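Local coordinates for Rho GTPase activating protein 15 (Homo sapiens, PDB 3BYI) that stimulates GTP hydrolysis by Rho-type GTPases, RAC1 among them, through its RhoGAP domain and so returns them to the inactive GDP-bound state, at residues S22-V27 with T34-V39; E44-R49 with D54-V59; Q67-I72 with T93-M98; P106-S111 with V149-L154. One frame throughout, in Å; residues are numbered along the deposited sequence.

Overall arrangement
The four contacts lie within one all-helical RhoGAP domain. Contact 1 lies at the start of helix 37-49 and contact 2 near its far end, their centres about 21 Å apart. Contact 3 packs beside contact 1, F38 CE1 being 3.7 Å from L69 CD2. Contact 4 is centred about 12 Å from contact 1, which it meets where L24 touches L107. Contact 2 holds R58, the predicted arginine finger, and is tied to its neighbours by polar bonds: Y57 O lies 2.6 Å from K97 NZ of contact 3, while H153 of contact 4 reaches Y57 OH through NE2 at 2.7 Å and E47 OE2 through ND1 at 2.8 Å.

Contact 1. Residues S22-V27 with T34-V39; sequences SHLHKV and TVPWFV
L24 lays its CD1 methyl against the ring of P36, 3.6 Å from P36 CG and only slightly farther from CD. With CG anti to the backbone N (chi1 -178°), the leucine carries this branch across the gap although its CB does not set out toward the proline. V27, one turn further along the helix, points directly at the same ring and supplies the second touch, its CG1 3.9 Å from P36 CB. Both cross the proline at about a right angle, and they divide its ring between them: leucine at CG and CD, valine nearer CB. The first turn of the helix that presents them, helix 24-31, is capped by H23. Its ND1 accepts from H25 N at 3.0 Å, nearly straight at 164° and close to the imidazole plane, while V27 N bonds to H23 O. The capping histidine also sets CE1 over the centre of the H25 ring. The distant nitrogens are engaged too: NE2 of H23 with E105, NE2 of H25 with N143. P36 is further covered by F99 of helix 89-102 and T146 of helix 141-159. The whole is a junction of two helix starts, one capped by the side chain of H23, the other with P36 at its N-cap position, within the helical RhoGAP fold.

Contact 2. Residues E44-R49 with D54-V59; sequences EAVEKR and DGIYRV
Y57 OH is hydrogen-bonded to NE2 of H153 on helix 141-159, and the V46 methyls CG1 and CG2 pack against the same oxygen, each 3.7 Å away. The valine and tyrosine side chains approach from opposite directions, and V46 CG1 also lies 3.8 Å from Y57 CE1. V46 points toward the loop, and its CG1, anti to the backbone N (chi1 175°), also meets I56 CG1 at 4.1 Å. The loop 54-59 carries R58, the predicted arginine finger of the RhoGAP fold, expected to stabilise the transition state of GTP hydrolysis; I56 and Y57, just before it, anchor the loop on helix 37-49. A phenylalanine in place of Y57 would lack the hydroxyl and is likely to leave H153 NE2 without this mate and a small gap beside the V46 methyls. H153 ND1 is engaged by E47, so residues of helix 37-49 and the loop hold both of its nitrogens. The loop itself is closed by G55 O, which accepts from R58 N at 2.8 Å and from V59 N at 2.7 Å. G55 has a positive phi of 71°, and a CB on it would run into V59 CG2.

Contact 3. Residues Q67-I72 with T93-M98; sequences QKLRFI and TGALKM
M98 and R70 cross at about a right angle, the methionine sulfur resting on the aliphatic part of the arginine: M98 SD is 3.7 Å from R70 CD. The arginine chain is fully extended from CG to NE, which offers CD to the sulfur midway along its length and sends the guanidinium onward to a salt bridge between NH2 and E102. M98 stays extended as far as SD and then bends (chi3 -77°), turning its CE methyl toward Q67. The glutamine also crosses the methionine at roughly a right angle. Its CB starts off away from helix 89-102, but the bend at chi2 (-73°) brings the amide back, with OE1 4.1 Å from M98 SD and NE2 4.1 Å from M98 CE. These are van der Waals approaches, and they cover the methionine on the more exposed side of the interface. On the buried side the meeting is closer: L69 CD1 sits 3.5 Å from A95 CB, tighter than a usual methyl-methyl contact. Here, at the small alanine, the CA atoms of R70 and A95 are 6.8 Å apart, the nearest pair of the two segments. The short helical segments pass 9.7 Å from each other at a crossing angle of -60°. F38 of helix 37-49 packs on both L69 and A95, while W86 and L79 from the loops also cover L69. One turn before Q67 and R70, L63 and I66 of helix 63-74 extend the packing around M98.

Contact 4. Residues P106-S111 with V149-L154; sequences PLFPYS and VLFGHL
F108 inserts its ring toward F151 on helix 141-159, joining the loop ahead of helix 110-120 to the centre of the all-helical RhoGAP domain. From CB, which does not itself head for that helix, the chain turns with CG anti to the carbonyl carbon (chi1 -74°), and this carries the ring across. Toward F151 the contact is made by CE1 and CZ. CE1 comes within 4.1 Å of F151 CE1, and CZ, the tip, comes closer still, 3.9 Å from F151 CE1 and 4.0 Å from F151 CZ. F151 CE1 lies at the edge of the F108 ring, near its plane, and the two rings, approaching from opposite directions, stand almost perpendicular. Around them F116 meets F108 edge-to-face, and L179 of helix 168-180 and M203 of helix 189-205 touch both phenylalanines. Replacing F108 by alanine takes away the whole ring, which would probably open a gap among these helices and leave F151 and F116 without this aromatic neighbour. The backbone is tied at F108, which bonds to the backbone of L179, and at the preceding residue, where L107 O bonds to N143 ND2. Beside the rings a second, looser apolar meeting continues the interface: L107 points at the helix and sets its CD2 methyl 4.4 Å from L150 CD2.

Contact 1. Residues S22-V27 with T34-V39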
loop_
_atom_site.group_PDB
_atom_site.type_symbol
_atom_site.label_atom_id
_atom_site.label_comp_id
_atom_site.label_asym_id
_atom_site.label_seq_id
_atom_site.Cartn_x
_atom_site.Cartn_y
_atom_site.Cartn_z
ATOM N N SER A 22 4.487 11.537 5.248
ATOM C CA SER A 22 4.371 11.494 6.709
ATOM C C SER A 22 4.266 10.035 7.128
ATOM O O SER A 22 3.694 9.215 6.401
ATOM C CB SER A 22 3.135 12.267 7.213
ATOM O OG SER A 22 3.176 13.642 6.869
ATOM N N HIS A 23 4.780 9.726 8.320
ATOM C CA HIS A 23 4.651 8.395 8.901
ATOM C C HIS A 23 3.194 7.993 8.943
ATOM O O HIS A 23 2.331 8.821 9.236
ATOM C CB HIS A 23 5.217 8.335 10.345
ATOM C CG HIS A 23 5.646 6.949 10.756
ATOM N ND1 HIS A 23 4.783 6.025 11.314
ATOM C CD2 HIS A 23 6.837 6.317 10.627
ATOM C CE1 HIS A 23 5.438 4.903 11.547
ATOM N NE2 HIS A 23 6.684 5.054 11.140
ATOM N N LEU A 24 2.928 6.718 8.680
ATOM C CA LEU A 24 1.586 6.138 8.819
ATOM C C LEU A 24 0.968 6.545 10.169
ATOM O O LEU A 24 -0.191 6.886 10.253
ATOM C CB LEU A 24 1.662 4.597 8.686
ATOM C CG LEU A 24 0.326 3.824 8.766
ATOM C CD1 LEU A 24 -0.606 4.192 7.601
ATOM C CD2 LEU A 24 0.574 2.347 8.860
ATOM N N HIS A 25 1.789 6.555 11.214
ATOM C CA HIS A 25 1.338 6.824 12.581
ATOM C C HIS A 25 0.915 8.253 12.809
ATOM O O HIS A 25 -0.024 8.499 13.561
ATOM C CB HIS A 25 2.412 6.429 13.576
ATOM C CG HIS A 25 2.714 4.960 13.547
ATOM N ND1 HIS A 25 3.412 4.319 14.543
ATOM C CD2 HIS A 25 2.375 4.003 12.654
ATOM C CE1 HIS A 25 3.517 3.037 14.257
ATOM N NE2 HIS A 25 2.900 2.820 13.109
ATOM N N LYS A 26 1.569 9.175 12.115
ATOM C CA LYS A 26 1.186 10.576 12.152
ATOM C C LYS A 26 -0.051 10.837 11.312
ATOM O O LYS A 26 -0.898 11.630 11.705
ATOM C CB LYS A 26 2.340 11.477 11.688
ATOM C CG LYS A 26 3.530 11.502 12.654
ATOM C CD LYS A 26 3.966 12.942 12.975
ATOM N N VAL A 27 -0.159 10.189 10.143
ATOM C CA VAL A 27 -1.364 10.380 9.306
ATOM C C VAL A 27 -2.595 9.922 10.089
ATOM O O VAL A 27 -3.607 10.638 10.159
ATOM C CB VAL A 27 -1.265 9.663 7.950
ATOM C CG1 VAL A 27 -2.641 9.629 7.233
ATOM C CG2 VAL A 27 -0.151 10.326 7.092
ATOM N N THR A 34 -6.945 4.136 12.405
ATOM C CA THR A 34 -5.863 3.170 12.226
ATOM C C THR A 34 -5.706 2.814 10.761
ATOM O O THR A 34 -4.811 2.052 10.387
ATOM C CB THR A 34 -6.081 1.945 13.130
ATOM O OG1 THR A 34 -7.365 1.382 12.875
ATOM C CG2 THR A 34 -6.031 2.372 14.657
ATOM N N VAL A 35 -6.585 3.360 9.917
ATOM C CA VAL A 35 -6.425 3.271 8.480
ATOM C C VAL A 35 -6.627 4.641 7.846
ATOM O O VAL A 35 -7.651 5.260 8.059
ATOM C CB VAL A 35 -7.438 2.289 7.843
ATOM C CG1 VAL A 35 -7.086 2.085 6.392
ATOM C CG2 VAL A 35 -7.456 0.965 8.593
ATOM N N PRO A 36 -5.648 5.124 7.071
ATOM C CA PRO A 36 -5.851 6.420 6.447
ATOM C C PRO A 36 -7.063 6.492 5.522
ATOM O O PRO A 36 -7.298 5.612 4.703
ATOM C CB PRO A 36 -4.568 6.634 5.635
ATOM C CG PRO A 36 -3.564 5.751 6.265
ATOM C CD PRO A 36 -4.322 4.565 6.759
ATOM N N TRP A 37 -7.817 7.562 5.657
ATOM C CA TRP A 37 -8.945 7.845 4.770
ATOM C C TRP A 37 -8.589 7.724 3.291
ATOM O O TRP A 37 -9.398 7.242 2.522
ATOM C CB TRP A 37 -9.520 9.244 5.024
ATOM C CG TRP A 37 -10.381 9.222 6.185
ATOM C CD1 TRP A 37 -10.125 9.746 7.413
ATOM C CD2 TRP A 37 -11.631 8.567 6.275
ATOM N NE1 TRP A 37 -11.150 9.464 8.261
ATOM C CE2 TRP A 37 -12.100 8.749 7.586
ATOM C CE3 TRP A 37 -12.410 7.847 5.366
ATOM C CZ2 TRP A 37 -13.341 8.267 8.010
ATOM C CZ3 TRP A 37 -13.615 7.345 5.780
ATOM C CH2 TRP A 37 -14.077 7.552 7.097
ATOM N N PHE A 38 -7.406 8.197 2.892
ATOM C CA PHE A 38 -7.047 8.177 1.476
ATOM C C PHE A 38 -6.931 6.737 0.955
ATOM O O PHE A 38 -7.300 6.454 -0.172
ATOM C CB PHE A 38 -5.749 8.924 1.193
ATOM C CG PHE A 38 -5.346 8.893 -0.281
ATOM C CD1 PHE A 38 -6.109 9.543 -1.239
ATOM C CD2 PHE A 38 -4.205 8.221 -0.700
ATOM C CE1 PHE A 38 -5.706 9.561 -2.591
ATOM C CE2 PHE A 38 -3.844 8.211 -2.016
ATOM C CZ PHE A 38 -4.583 8.893 -2.961
ATOM N N VAL A 39 -6.409 5.846 1.806
ATOM C CA VAL A 39 -6.311 4.446 1.488
ATOM C C VAL A 39 -7.721 3.822 1.294
ATOM O O VAL A 39 -7.958 3.046 0.377
ATOM C CB VAL A 39 -5.493 3.670 2.570
ATOM C CG1 VAL A 39 -5.597 2.117 2.362
ATOM C CG2 VAL A 39 -4.021 4.147 2.591
#

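Contact 2. Residues E44-R49 with D54-V59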
loop_
_atom_site.group_PDB
_atom_site.type_symbol
_atom_site.label_atom_id
_atom_site.label_comp_id
_atom_site.label_asym_id
_atom_site.label_seq_id
_atom_site.Cartn_x
_atom_site.Cartn_y
_atom_site.Cartn_z
ATOM N N GLU A 44 -12.088 1.988 -2.229
ATOM C CA GLU A 44 -13.494 2.033 -2.596
ATOM C C GLU A 44 -13.680 2.256 -4.110
ATOM O O GLU A 44 -14.517 1.633 -4.737
ATOM C CB GLU A 44 -14.211 3.146 -1.831
ATOM C CG GLU A 44 -15.699 3.278 -2.188
ATOM C CD GLU A 44 -16.237 4.682 -1.934
ATOM O OE1 GLU A 44 -15.440 5.663 -1.885
ATOM O OE2 GLU A 44 -17.469 4.792 -1.793
ATOM N N ALA A 45 -12.925 3.198 -4.668
ATOM C CA ALA A 45 -12.979 3.491 -6.104
ATOM C C ALA A 45 -12.528 2.302 -6.964
ATOM O O ALA A 45 -13.096 2.031 -7.998
ATOM C CB ALA A 45 -12.158 4.732 -6.433
ATOM N N VAL A 46 -11.536 1.559 -6.491
ATOM C CA VAL A 46 -11.064 0.386 -7.217
ATOM C C VAL A 46 -12.101 -0.746 -7.160
ATOM O O VAL A 46 -12.401 -1.375 -8.185
ATOM C CB VAL A 46 -9.615 -0.052 -6.759
ATOM C CG1 VAL A 46 -9.130 -1.384 -7.436
ATOM C CG2 VAL A 46 -8.590 1.064 -7.072
ATOM N N GLU A 47 -12.693 -0.964 -5.996
ATOM C CA GLU A 47 -13.796 -1.911 -5.873
ATOM C C GLU A 47 -15.026 -1.533 -6.702
ATOM O O GLU A 47 -15.671 -2.384 -7.268
ATOM C CB GLU A 47 -14.128 -2.120 -4.395
ATOM C CG GLU A 47 -12.930 -2.774 -3.674
ATOM C CD GLU A 47 -13.233 -3.306 -2.317
ATOM O OE1 GLU A 47 -14.405 -3.266 -1.902
ATOM O OE2 GLU A 47 -12.294 -3.789 -1.651
ATOM N N LYS A 48 -15.326 -0.249 -6.797
ATOM C CA LYS A 48 -16.488 0.226 -7.527
ATOM C C LYS A 48 -16.315 0.049 -9.025
ATOM O O LYS A 48 -17.231 -0.390 -9.703
ATOM C CB LYS A 48 -16.708 1.712 -7.263
ATOM C CG LYS A 48 -17.868 2.335 -8.069
ATOM C CD LYS A 48 -18.135 3.745 -7.626
ATOM C CE LYS A 48 -19.306 4.370 -8.383
ATOM N NZ LYS A 48 -19.575 5.739 -7.815
ATOM N N ARG A 49 -15.149 0.422 -9.553
ATOM C CA ARG A 49 -14.953 0.440 -10.993
ATOM C C ARG A 49 -13.590 -0.075 -11.487
ATOM O O ARG A 49 -13.154 0.256 -12.591
ATOM C CB ARG A 49 -15.157 1.861 -11.516
ATOM C CG ARG A 49 -14.347 2.907 -10.818
ATOM C CD ARG A 49 -14.805 4.310 -11.211
ATOM N NE ARG A 49 -13.994 5.296 -10.513
ATOM C CZ ARG A 49 -12.856 5.825 -10.966
ATOM N NH1 ARG A 49 -12.384 5.553 -12.183
ATOM N NH2 ARG A 49 -12.212 6.693 -10.194
ATOM N N ASP A 54 -8.212 -4.896 -16.817
ATOM C CA ASP A 54 -7.012 -5.675 -17.125
ATOM C C ASP A 54 -5.787 -5.054 -16.501
ATOM O O ASP A 54 -5.572 -3.864 -16.638
ATOM C CB ASP A 54 -6.783 -5.791 -18.618
ATOM C CG ASP A 54 -7.783 -6.698 -19.280
ATOM O OD1 ASP A 54 -8.693 -7.183 -18.565
ATOM O OD2 ASP A 54 -7.658 -6.899 -20.507
ATOM N N GLY A 55 -5.010 -5.858 -15.777
ATOM C CA GLY A 55 -3.729 -5.378 -15.226
ATOM C C GLY A 55 -3.864 -4.382 -14.091
ATOM O O GLY A 55 -2.922 -3.648 -13.801
ATOM N N ILE A 56 -5.014 -4.378 -13.428
ATOM C CA ILE A 56 -5.255 -3.523 -12.280
ATOM C C ILE A 56 -4.141 -3.710 -11.266
ATOM O O ILE A 56 -3.827 -4.843 -10.919
ATOM C CB ILE A 56 -6.654 -3.784 -11.646
ATOM C CG1 ILE A 56 -7.017 -2.634 -10.702
ATOM C CG2 ILE A 56 -6.773 -5.207 -10.960
ATOM C CD1 ILE A 56 -7.390 -1.291 -11.429
ATOM N N TYR A 57 -3.509 -2.576 -10.886
ATOM C CA TYR A 57 -2.342 -2.451 -9.983
ATOM C C TYR A 57 -0.974 -2.657 -10.650
ATOM O O TYR A 57 0.046 -2.193 -10.131
ATOM C CB TYR A 57 -2.478 -3.285 -8.715
ATOM C CG TYR A 57 -3.499 -2.715 -7.758
ATOM C CD1 TYR A 57 -4.748 -3.281 -7.616
ATOM C CD2 TYR A 57 -3.207 -1.599 -7.002
ATOM C CE1 TYR A 57 -5.667 -2.734 -6.773
ATOM C CE2 TYR A 57 -4.133 -1.063 -6.104
ATOM C CZ TYR A 57 -5.345 -1.627 -6.004
ATOM O OH TYR A 57 -6.233 -1.077 -5.124
ATOM N N ARG A 58 -0.955 -3.354 -11.787
ATOM C CA ARG A 58 0.238 -3.491 -12.570
ATOM C C ARG A 58 0.337 -2.323 -13.566
ATOM O O ARG A 58 1.371 -1.727 -13.719
ATOM C CB ARG A 58 0.269 -4.854 -13.298
ATOM C CG ARG A 58 1.547 -5.135 -14.119
ATOM C CD ARG A 58 1.584 -6.629 -14.590
ATOM N N VAL A 59 -0.761 -2.016 -14.242
ATOM C CA VAL A 59 -0.756 -0.913 -15.215
ATOM C C VAL A 59 -0.581 0.417 -14.478
ATOM O O VAL A 59 -1.091 0.630 -13.361
ATOM C CB VAL A 59 -2.033 -0.901 -16.121
ATOM C CG1 VAL A 59 -2.165 0.427 -16.896
ATOM C CG2 VAL A 59 -2.058 -2.128 -17.097
#

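Contact 3. Residues Q67-I72 with T93-M98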
loop_
_atom_site.group_PDB
_atom_site.type_symbol
_atom_site.label_atom_id
_atom_site.label_comp_id
_atom_site.label_asym_id
_atom_site.label_seq_id
_atom_site.Cartn_x
_atom_site.Cartn_y
_atom_site.Cartn_z
ATOM N N GLN A 67 0.243 12.898 -9.820
ATOM C CA GLN A 67 0.911 13.961 -9.087
ATOM C C GLN A 67 -0.086 15.058 -8.683
ATOM O O GLN A 67 0.001 15.619 -7.581
ATOM C CB GLN A 67 2.097 14.514 -9.896
ATOM C CG GLN A 67 3.299 13.535 -9.997
ATOM C CD GLN A 67 4.113 13.373 -8.676
ATOM O OE1 GLN A 67 3.614 13.663 -7.611
ATOM N NE2 GLN A 67 5.356 12.919 -8.773
ATOM N N LYS A 68 -1.055 15.355 -9.553
ATOM C CA LYS A 68 -2.127 16.309 -9.203
ATOM C C LYS A 68 -3.074 15.760 -8.154
ATOM O O LYS A 68 -3.597 16.510 -7.334
ATOM C CB LYS A 68 -3.022 16.636 -10.394
ATOM C CG LYS A 68 -2.387 17.396 -11.499
ATOM C CD LYS A 68 -3.314 17.521 -12.674
ATOM C CE LYS A 68 -2.765 18.517 -13.683
ATOM N NZ LYS A 68 -3.491 18.369 -14.972
ATOM N N LEU A 69 -3.349 14.459 -8.228
ATOM C CA LEU A 69 -4.155 13.775 -7.202
ATOM C C LEU A 69 -3.473 13.905 -5.833
ATOM O O LEU A 69 -4.095 14.310 -4.841
ATOM C CB LEU A 69 -4.327 12.288 -7.541
ATOM C CG LEU A 69 -5.590 11.570 -7.021
ATOM C CD1 LEU A 69 -5.590 10.051 -7.396
ATOM C CD2 LEU A 69 -5.832 11.759 -5.542
ATOM N N ARG A 70 -2.195 13.560 -5.790
ATOM C CA ARG A 70 -1.363 13.709 -4.584
ATOM C C ARG A 70 -1.385 15.133 -4.038
ATOM O O ARG A 70 -1.506 15.352 -2.830
ATOM C CB ARG A 70 0.062 13.328 -4.918
ATOM C CG ARG A 70 1.083 13.588 -3.849
ATOM C CD ARG A 70 2.393 13.149 -4.373
ATOM N NE ARG A 70 3.483 13.340 -3.459
ATOM C CZ ARG A 70 4.039 14.523 -3.206
ATOM N NH1 ARG A 70 3.602 15.612 -3.800
ATOM N NH2 ARG A 70 5.052 14.614 -2.365
ATOM N N PHE A 71 -1.284 16.104 -4.936
ATOM C CA PHE A 71 -1.258 17.501 -4.519
ATOM C C PHE A 71 -2.559 17.922 -3.843
ATOM O O PHE A 71 -2.572 18.563 -2.788
ATOM C CB PHE A 71 -1.051 18.426 -5.707
ATOM C CG PHE A 71 -0.970 19.878 -5.318
ATOM C CD1 PHE A 71 0.256 20.442 -4.961
ATOM C CD2 PHE A 71 -2.112 20.670 -5.265
ATOM C CE1 PHE A 71 0.355 21.771 -4.581
ATOM C CE2 PHE A 71 -2.026 22.028 -4.899
ATOM C CZ PHE A 71 -0.787 22.570 -4.553
ATOM N N ILE A 72 -3.668 17.601 -4.503
ATOM C CA ILE A 72 -4.997 17.881 -3.959
ATOM C C ILE A 72 -5.144 17.256 -2.560
ATOM O O ILE A 72 -5.645 17.874 -1.626
ATOM C CB ILE A 72 -6.125 17.381 -4.913
ATOM C CG1 ILE A 72 -6.280 18.343 -6.113
ATOM C CG2 ILE A 72 -7.412 17.211 -4.169
ATOM C CD1 ILE A 72 -7.188 17.773 -7.262
ATOM N N THR A 93 -5.009 3.625 -8.569
ATOM C CA THR A 93 -4.108 2.585 -8.108
ATOM C C THR A 93 -2.697 3.128 -7.969
ATOM O O THR A 93 -2.033 2.813 -7.012
ATOM C CB THR A 93 -4.036 1.386 -9.041
ATOM O OG1 THR A 93 -3.565 1.841 -10.303
ATOM C CG2 THR A 93 -5.403 0.653 -9.161
ATOM N N GLY A 94 -2.248 3.927 -8.947
ATOM C CA GLY A 94 -0.931 4.552 -8.900
ATOM C C GLY A 94 -0.724 5.477 -7.714
ATOM O O GLY A 94 0.329 5.489 -7.113
ATOM N N ALA A 95 -1.752 6.223 -7.363
ATOM C CA ALA A 95 -1.691 7.153 -6.248
ATOM C C ALA A 95 -1.689 6.394 -4.931
ATOM O O ALA A 95 -0.961 6.753 -4.006
ATOM C CB ALA A 95 -2.879 8.194 -6.335
ATOM N N LEU A 96 -2.462 5.317 -4.843
ATOM C CA LEU A 96 -2.428 4.451 -3.656
ATOM C C LEU A 96 -1.025 3.895 -3.450
ATOM O O LEU A 96 -0.468 4.018 -2.367
ATOM C CB LEU A 96 -3.406 3.281 -3.776
ATOM C CG LEU A 96 -3.650 2.507 -2.473
ATOM C CD1 LEU A 96 -4.028 3.510 -1.376
ATOM C CD2 LEU A 96 -4.775 1.387 -2.643
ATOM N N LYS A 97 -0.433 3.338 -4.503
ATOM C CA LYS A 97 0.898 2.765 -4.394
ATOM C C LYS A 97 1.943 3.805 -4.044
ATOM O O LYS A 97 2.853 3.533 -3.266
ATOM C CB LYS A 97 1.291 2.053 -5.693
ATOM C CG LYS A 97 0.542 0.729 -5.950
ATOM C CD LYS A 97 1.079 0.039 -7.196
ATOM C CE LYS A 97 0.825 0.824 -8.486
ATOM N NZ LYS A 97 1.323 0.069 -9.644
ATOM N N MET A 98 1.817 4.982 -4.647
ATOM C CA MET A 98 2.705 6.117 -4.358
ATOM C C MET A 98 2.634 6.532 -2.884
ATOM O O MET A 98 3.651 6.914 -2.308
ATOM C CB MET A 98 2.354 7.335 -5.246
ATOM C CG MET A 98 3.242 8.526 -5.005
ATOM S SD MET A 98 2.990 9.938 -6.096
ATOM C CE MET A 98 3.834 9.298 -7.562
#

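Contact 4. Residues P106-S111 with V149-L154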
loop_
_atom_site.group_PDB
_atom_site.type_symbol
_atom_site.label_atom_id
_atom_site.label_comp_id
_atom_site.label_asym_id
_atom_site.label_seq_id
_atom_site.Cartn_x
_atom_site.Cartn_y
_atom_site.Cartn_z
ATOM N N PRO A 106 8.206 1.822 5.648
ATOM C CA PRO A 106 7.210 0.985 4.981
ATOM C C PRO A 106 6.092 0.436 5.883
ATOM O O PRO A 106 6.240 0.369 7.099
ATOM C CB PRO A 106 8.059 -0.149 4.332
ATOM C CG PRO A 106 9.431 -0.024 4.881
ATOM C CD PRO A 106 9.583 1.303 5.534
ATOM N N LEU A 107 4.981 0.017 5.258
ATOM C CA LEU A 107 3.856 -0.575 5.989
ATOM C C LEU A 107 4.321 -1.712 6.903
ATOM O O LEU A 107 3.850 -1.848 8.029
ATOM C CB LEU A 107 2.784 -1.087 5.024
ATOM C CG LEU A 107 1.464 -1.635 5.616
ATOM C CD1 LEU A 107 0.779 -0.607 6.489
ATOM C CD2 LEU A 107 0.507 -2.145 4.496
ATOM N N PHE A 108 5.223 -2.528 6.380
ATOM C CA PHE A 108 5.872 -3.568 7.155
ATOM C C PHE A 108 7.087 -2.925 7.805
ATOM O O PHE A 108 8.073 -2.623 7.089
ATOM C CB PHE A 108 6.332 -4.698 6.218
ATOM C CG PHE A 108 5.214 -5.560 5.716
ATOM C CD1 PHE A 108 4.317 -5.084 4.754
ATOM C CD2 PHE A 108 5.059 -6.840 6.192
ATOM C CE1 PHE A 108 3.290 -5.871 4.288
ATOM C CE2 PHE A 108 4.024 -7.630 5.746
ATOM C CZ PHE A 108 3.145 -7.158 4.783
ATOM N N PRO A 109 7.042 -2.691 9.138
ATOM C CA PRO A 109 8.178 -1.996 9.701
ATOM C C PRO A 109 9.491 -2.762 9.534
ATOM O O PRO A 109 9.538 -3.996 9.613
ATOM C CB PRO A 109 7.799 -1.824 11.188
ATOM C CG PRO A 109 6.276 -2.004 11.218
ATOM C CD PRO A 109 6.042 -3.026 10.173
ATOM N N TYR A 110 10.540 -1.992 9.292
ATOM C CA TYR A 110 11.907 -2.483 9.242
ATOM C C TYR A 110 12.258 -3.355 10.470
ATOM O O TYR A 110 12.940 -4.375 10.335
ATOM C CB TYR A 110 12.895 -1.287 9.218
ATOM C CG TYR A 110 12.828 -0.283 8.063
ATOM C CD1 TYR A 110 13.042 -0.683 6.747
ATOM C CD2 TYR A 110 12.632 1.098 8.317
ATOM C CE1 TYR A 110 13.020 0.238 5.690
ATOM C CE2 TYR A 110 12.617 2.047 7.267
ATOM C CZ TYR A 110 12.807 1.604 5.950
ATOM O OH TYR A 110 12.761 2.518 4.893
ATOM N N SER A 111 11.836 -2.941 11.670
ATOM C CA SER A 111 12.115 -3.759 12.874
ATOM C C SER A 111 11.498 -5.170 12.774
ATOM O O SER A 111 12.043 -6.124 13.320
ATOM C CB SER A 111 11.670 -3.062 14.154
ATOM O OG SER A 111 10.306 -2.715 14.154
ATOM N N VAL A 149 -7.064 -4.116 5.748
ATOM C CA VAL A 149 -7.891 -3.447 4.755
ATOM C C VAL A 149 -7.290 -3.629 3.323
ATOM O O VAL A 149 -8.009 -3.984 2.388
ATOM C CB VAL A 149 -8.116 -1.949 5.162
ATOM C CG1 VAL A 149 -8.586 -1.114 4.013
ATOM C CG2 VAL A 149 -9.114 -1.830 6.330
ATOM N N LEU A 150 -5.991 -3.398 3.155
ATOM C CA LEU A 150 -5.382 -3.514 1.837
ATOM C C LEU A 150 -5.381 -4.973 1.324
ATOM O O LEU A 150 -5.832 -5.247 0.238
ATOM C CB LEU A 150 -3.972 -2.921 1.839
ATOM C CG LEU A 150 -3.194 -3.035 0.527
ATOM C CD1 LEU A 150 -3.788 -2.199 -0.599
ATOM C CD2 LEU A 150 -1.773 -2.676 0.794
ATOM N N PHE A 151 -4.872 -5.913 2.102
ATOM C CA PHE A 151 -4.884 -7.308 1.669
ATOM C C PHE A 151 -6.303 -7.871 1.468
ATOM O O PHE A 151 -6.532 -8.656 0.568
ATOM C CB PHE A 151 -4.050 -8.168 2.616
ATOM C CG PHE A 151 -2.575 -7.929 2.460
ATOM C CD1 PHE A 151 -1.835 -7.320 3.461
ATOM C CD2 PHE A 151 -1.943 -8.290 1.285
ATOM C CE1 PHE A 151 -0.488 -7.079 3.301
ATOM C CE2 PHE A 151 -0.601 -8.041 1.100
ATOM C CZ PHE A 151 0.129 -7.429 2.115
ATOM N N GLY A 152 -7.240 -7.463 2.307
ATOM C CA GLY A 152 -8.642 -7.874 2.166
ATOM C C GLY A 152 -9.185 -7.421 0.818
ATOM O O GLY A 152 -9.834 -8.174 0.129
ATOM N N HIS A 153 -8.890 -6.174 0.455
ATOM C CA HIS A 153 -9.203 -5.634 -0.864
ATOM C C HIS A 153 -8.567 -6.431 -1.997
ATOM O O HIS A 153 -9.186 -6.682 -3.042
ATOM C CB HIS A 153 -8.697 -4.176 -0.927
ATOM C CG HIS A 153 -8.699 -3.575 -2.303
ATOM N ND1 HIS A 153 -9.849 -3.399 -3.048
ATOM C CD2 HIS A 153 -7.693 -3.096 -3.058
ATOM C CE1 HIS A 153 -9.545 -2.830 -4.203
ATOM N NE2 HIS A 153 -8.239 -2.644 -4.239
ATOM N N LEU A 154 -7.288 -6.761 -1.818
ATOM C CA LEU A 154 -6.546 -7.452 -2.862
ATOM C C LEU A 154 -7.058 -8.859 -3.090
ATOM O O LEU A 154 -6.943 -9.371 -4.194
ATOM C CB LEU A 154 -5.016 -7.432 -2.594
ATOM C CG LEU A 154 -4.335 -6.028 -2.577
ATOM C CD1 LEU A 154 -2.861 -6.142 -2.177
ATOM C CD2 LEU A 154 -4.486 -5.353 -3.922
#